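Local atomic coordinates of molybdopterin-guanine dinucleotide biosynthesis protein A (MobA) (PDB entry 3NGW), a protein that probably acts as a GTP-binding nucleotidyltransferase in molybdenum cofactor biosynthesis, attaching a guanine nucleotide to molybdopterin. Residues Lys2-Val7 with Gly84-Ala89; Gln40-Cys45 with Glu61-Leu66. All blocks are in the same frame, centred on the assembly; numbering follows the deposited sequence.

Contacts 1 and 2 are two seams of one mixed sheet in the MobA-like NTP transferase domain. Strands 2-6 and 40-44 are neighbours, joined by backbone hydrogen bonds such as Val-5 to Val-42 and Val-44, so the order 62-63, 40-44, 2-6, 86-90 runs unbroken through both. Contact 1 lies in the core, its centre about 6 Å from that of the chain, and is lined mostly by valines and alanines, with a lysine where the strand begins. Contact 2, its centre about 11 Å out, includes the outermost strand 62-63; there two phenylalanines build one face, while an exposed glutamate marks one end and a bridging water extends the pairing at each.

Contact 1. Residues Lys2-Val7 with Gly84-Ala89; sequences KVAVLV and GSCVVA
A bend at the third torsion of Lys-2 (chi3 -71°) turns its ammonium group back over the residues leading into strand 86-90, and chi1 of Leu-6 (-55°) sets CG anti to the carbonyl carbon, leading CD1 to Val-88. NZ of Lys-2 makes a weak hydrogen bond of 3.0 Å to Ser-85 O; its stronger partner is Phe-83 O, at the end of helix 72-83. Gly-84 follows that helix with positive phi, and a side chain there would crowd NZ as well as the preceding carbonyl. Farther along, CD1 of Leu-6 meets Val-88 CG1 at 3.5 Å.

Between these ends the strands run parallel. Lys-2 O accepts from Val-87 N at 3.0 Å, and Val-87 O receives Ala-4 N almost head-on, at 171° on the hydrogen. The ladder continues from Ala-89 N to Ala-4 O, 3.1 Å, and from Leu-6 N to Ala-89 O, 2.9 Å. Val-3 CG2 packs on Val-87 CG2 at 3.7 Å, on the face that helices 28-36 and 98-111 cover; branched valines suit such a buried strand. The small Ala-4 suits its place beside Cys-86, Ala-4 CB lying 3.9 Å from Cys-86 SG.

A leucine in place of Lys-2 would probably leave the carbonyls of Phe-83 and Ser-85 without their charged mate. Backbone hydrogen bonds thus close the seam and apolar side chains line its faces, while one cation probably offsets the partial negative charge of a helix C-terminus.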
# COMPACT_ATOMS: atom_id res chain seq x y z
N LYS A 2 -5.66 11.37 -1.73
CA LYS A 2 -4.55 11.07 -0.82
C LYS A 2 -4.10 9.60 -0.98
O LYS A 2 -4.93 8.69 -1.01
CB LYS A 2 -4.97 11.32 0.63
CG LYS A 2 -4.78 12.75 1.10
CD LYS A 2 -5.49 13.01 2.43
CE LYS A 2 -7.00 13.03 2.24
NZ LYS A 2 -7.71 13.01 3.54
N VAL A 3 -2.79 9.41 -1.09
CA VAL A 3 -2.19 8.09 -1.26
C VAL A 3 -1.12 7.80 -0.21
O VAL A 3 -0.22 8.62 0.00
CB VAL A 3 -1.54 7.97 -2.66
CG1 VAL A 3 -0.96 6.58 -2.86
CG2 VAL A 3 -2.57 8.28 -3.75
N ALA A 4 -1.23 6.65 0.44
CA ALA A 4 -0.25 6.24 1.45
C ALA A 4 0.47 5.01 0.92
O ALA A 4 -0.12 3.94 0.82
CB ALA A 4 -0.96 5.91 2.78
N VAL A 5 1.75 5.15 0.59
CA VAL A 5 2.52 4.03 0.06
C VAL A 5 3.30 3.35 1.19
O VAL A 5 4.11 3.98 1.87
CB VAL A 5 3.50 4.51 -1.04
CG1 VAL A 5 4.19 3.31 -1.70
CG2 VAL A 5 2.73 5.32 -2.09
N LEU A 6 3.02 2.06 1.40
CA LEU A 6 3.69 1.30 2.45
C LEU A 6 5.02 0.77 1.93
O LEU A 6 5.05 -0.13 1.09
CB LEU A 6 2.79 0.13 2.90
CG LEU A 6 1.37 0.46 3.35
CD1 LEU A 6 0.63 -0.82 3.68
CD2 LEU A 6 1.39 1.38 4.56
N VAL A 7 6.13 1.34 2.42
CA VAL A 7 7.46 0.94 1.96
C VAL A 7 8.36 0.38 3.06
O VAL A 7 9.57 0.26 2.87
CB VAL A 7 8.21 2.14 1.30
CG1 VAL A 7 7.31 2.82 0.29
CG2 VAL A 7 8.68 3.12 2.36
N GLY A 84 -5.78 11.56 7.38
CA GLY A 84 -7.13 11.05 7.17
C GLY A 84 -7.31 9.95 6.14
O GLY A 84 -6.44 9.11 5.95
N SER A 85 -8.47 9.97 5.47
CA SER A 85 -8.82 8.98 4.46
C SER A 85 -7.81 9.01 3.32
O SER A 85 -7.28 10.06 2.97
CB SER A 85 -10.23 9.23 3.91
OG SER A 85 -10.27 10.36 3.04
N CYS A 86 -7.57 7.84 2.75
CA CYS A 86 -6.62 7.71 1.66
C CYS A 86 -6.75 6.32 1.08
O CYS A 86 -7.52 5.51 1.58
CB CYS A 86 -5.19 7.86 2.18
SG CYS A 86 -4.76 6.59 3.42
N VAL A 87 -6.00 6.07 0.02
CA VAL A 87 -5.96 4.76 -0.61
C VAL A 87 -4.55 4.28 -0.28
O VAL A 87 -3.60 5.07 -0.34
CB VAL A 87 -6.16 4.83 -2.14
CG1 VAL A 87 -7.63 5.03 -2.46
CG2 VAL A 87 -5.33 5.96 -2.72
N VAL A 88 -4.43 3.01 0.09
CA VAL A 88 -3.15 2.43 0.44
C VAL A 88 -2.62 1.59 -0.71
O VAL A 88 -3.38 0.95 -1.43
CB VAL A 88 -3.27 1.54 1.71
CG1 VAL A 88 -1.93 0.89 2.03
CG2 VAL A 88 -3.73 2.39 2.89
N ALA A 89 -1.31 1.63 -0.90
CA ALA A 89 -0.68 0.87 -1.95
C ALA A 89 0.66 0.44 -1.39
O ALA A 89 1.41 1.25 -0.86
CB ALA A 89 -0.49 1.73 -3.18

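Contact 2. Residues Gln40-Cys45 with Glu61-Leu66; sequences QTVFVC and EFIWDL
Phe-43 and Phe-62 are paired through their backbones in a parallel bridge. Of the hydrogen bonds, Phe-43 N to Glu-61 O (2.8 Å) is almost straight at 174°, and the same carbonyl oxygen lies at the edge of the Phe-43 ring. Phe-43 O in turn accepts Ile-63 N at 2.9 Å, and Ile-63 O takes Cys-45 N at 2.8 Å. Water carries the pairing past either end: one molecule links Thr-41 O to Glu-61 N, a second Cys-45 O to Asp-65 N.

Aromatic contacts build one face. The two phenylalanine rings meet obliquely, centroids 5.7 Å apart and planes at 42°, while CB of Phe-43 presses on Phe-62 CD2 at 3.5 Å. Cys-45 SG approaches that same CD2 atom to 3.8 Å, a sulfur-aromatic contact. Such broad rings suit this face because helix 28-36 packs on Phe-43 and helix 48-55 on Phe-62.

Aliphatic contacts occupy the other face, toward helix 72-83. With chi1 at 63°, Ile-63 turns its longer branch toward strand 40-44, where CD1 touches Val-42 CG2 at 3.6 Å and Val-44 CG2 at 3.9 Å. Glu-61 lies alongside Val-42, its methylene CG against CG1, and its carboxylate reaches a weak hydrogen bond with His-82.

Strand 40-44, helix 48-55 and strand 62-63 form a beta-alpha-beta unit at the sheet margin. Its chemistry shifts from apolar at the centre to hydrated at the ends, where water supplies the pairing that the diverging backbones no longer make directly.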
# COMPACT_ATOMS: atom_id res chain seq x y z
N GLN A 40 -1.38 13.54 -3.53
CA GLN A 40 -1.10 14.00 -2.17
C GLN A 40 -0.69 12.74 -1.45
O GLN A 40 -1.49 12.08 -0.79
CB GLN A 40 -2.35 14.58 -1.54
CG GLN A 40 -2.04 15.34 -0.27
CD GLN A 40 -3.29 15.80 0.43
OE1 GLN A 40 -4.33 15.99 -0.21
NE2 GLN A 40 -3.21 16.02 1.74
N THR A 41 0.59 12.43 -1.59
CA THR A 41 1.17 11.19 -1.08
C THR A 41 2.15 11.26 0.08
O THR A 41 2.91 12.21 0.20
CB THR A 41 1.88 10.50 -2.26
OG1 THR A 41 0.99 10.44 -3.37
CG2 THR A 41 2.34 9.11 -1.88
N VAL A 42 2.12 10.23 0.92
CA VAL A 42 3.08 10.09 2.01
C VAL A 42 3.58 8.66 1.88
O VAL A 42 2.85 7.78 1.46
CB VAL A 42 2.49 10.28 3.43
CG1 VAL A 42 2.01 11.70 3.61
CG2 VAL A 42 1.37 9.28 3.68
N PHE A 43 4.85 8.46 2.21
CA PHE A 43 5.44 7.14 2.15
C PHE A 43 5.64 6.70 3.59
O PHE A 43 6.39 7.33 4.34
CB PHE A 43 6.76 7.21 1.39
CG PHE A 43 6.59 7.58 -0.05
CD1 PHE A 43 6.40 6.60 -1.02
CD2 PHE A 43 6.54 8.92 -0.44
CE1 PHE A 43 6.17 6.95 -2.37
CE2 PHE A 43 6.31 9.28 -1.77
CZ PHE A 43 6.12 8.29 -2.73
N VAL A 44 4.94 5.64 3.96
CA VAL A 44 4.99 5.12 5.32
C VAL A 44 6.09 4.10 5.55
O VAL A 44 6.03 2.98 5.04
CB VAL A 44 3.64 4.50 5.71
CG1 VAL A 44 3.64 4.16 7.21
CG2 VAL A 44 2.51 5.46 5.37
N CYS A 45 7.09 4.50 6.32
CA CYS A 45 8.23 3.65 6.64
C CYS A 45 7.98 2.81 7.88
O CYS A 45 7.08 3.11 8.66
CB CYS A 45 9.47 4.53 6.86
SG CYS A 45 9.77 5.68 5.51
N GLU A 61 7.53 13.08 1.32
CA GLU A 61 7.04 13.04 2.68
C GLU A 61 7.12 11.61 3.26
O GLU A 61 6.34 10.74 2.88
CB GLU A 61 5.59 13.55 2.69
CG GLU A 61 4.89 13.56 4.04
CD GLU A 61 4.85 14.93 4.70
OE1 GLU A 61 5.93 15.51 4.93
OE2 GLU A 61 3.74 15.43 4.98
N PHE A 62 8.08 11.37 4.15
CA PHE A 62 8.24 10.06 4.77
C PHE A 62 7.78 10.10 6.21
O PHE A 62 8.30 10.87 7.02
CB PHE A 62 9.70 9.59 4.73
CG PHE A 62 10.21 9.36 3.35
CD1 PHE A 62 11.04 10.31 2.74
CD2 PHE A 62 9.84 8.23 2.63
CE1 PHE A 62 11.50 10.13 1.44
CE2 PHE A 62 10.29 8.04 1.33
CZ PHE A 62 11.13 9.00 0.73
N ILE A 63 6.81 9.26 6.53
CA ILE A 63 6.27 9.21 7.88
C ILE A 63 6.41 7.80 8.48
O ILE A 63 6.85 6.87 7.81
CB ILE A 63 4.78 9.65 7.87
CG1 ILE A 63 3.94 8.68 7.03
CG2 ILE A 63 4.67 11.05 7.26
CD1 ILE A 63 2.44 8.94 7.11
N TRP A 64 6.03 7.66 9.75
CA TRP A 64 6.12 6.38 10.44
C TRP A 64 5.13 6.36 11.60
O TRP A 64 4.65 7.41 12.01
CB TRP A 64 7.56 6.19 10.95
CG TRP A 64 7.98 7.22 11.96
CD1 TRP A 64 7.79 7.18 13.31
CD2 TRP A 64 8.63 8.48 11.69
NE1 TRP A 64 8.28 8.32 13.90
CE2 TRP A 64 8.80 9.14 12.93
CE3 TRP A 64 9.09 9.11 10.52
CZ2 TRP A 64 9.40 10.39 13.04
CZ3 TRP A 64 9.69 10.36 10.63
CH2 TRP A 64 9.84 10.98 11.88
N ASP A 65 4.82 5.17 12.11
CA ASP A 65 3.89 5.03 13.24
C ASP A 65 4.51 5.66 14.48
O ASP A 65 5.55 5.21 14.96
CB ASP A 65 3.58 3.56 13.51
CG ASP A 65 2.40 3.37 14.47
OD1 ASP A 65 1.25 3.67 14.07
OD2 ASP A 65 2.63 2.94 15.62
N LEU A 66 3.85 6.70 15.01
CA LEU A 66 4.34 7.43 16.18
C LEU A 66 4.70 6.52 17.35
O LEU A 66 5.70 6.74 18.03
CB LEU A 66 3.30 8.45 16.66
CG LEU A 66 3.81 9.82 17.14
CD1 LEU A 66 2.67 10.58 17.83
CD2 LEU A 66 4.98 9.66 18.10
O HOH W 1 5.36 12.93 -0.66
O HOH W 2 5.79 3.04 10.98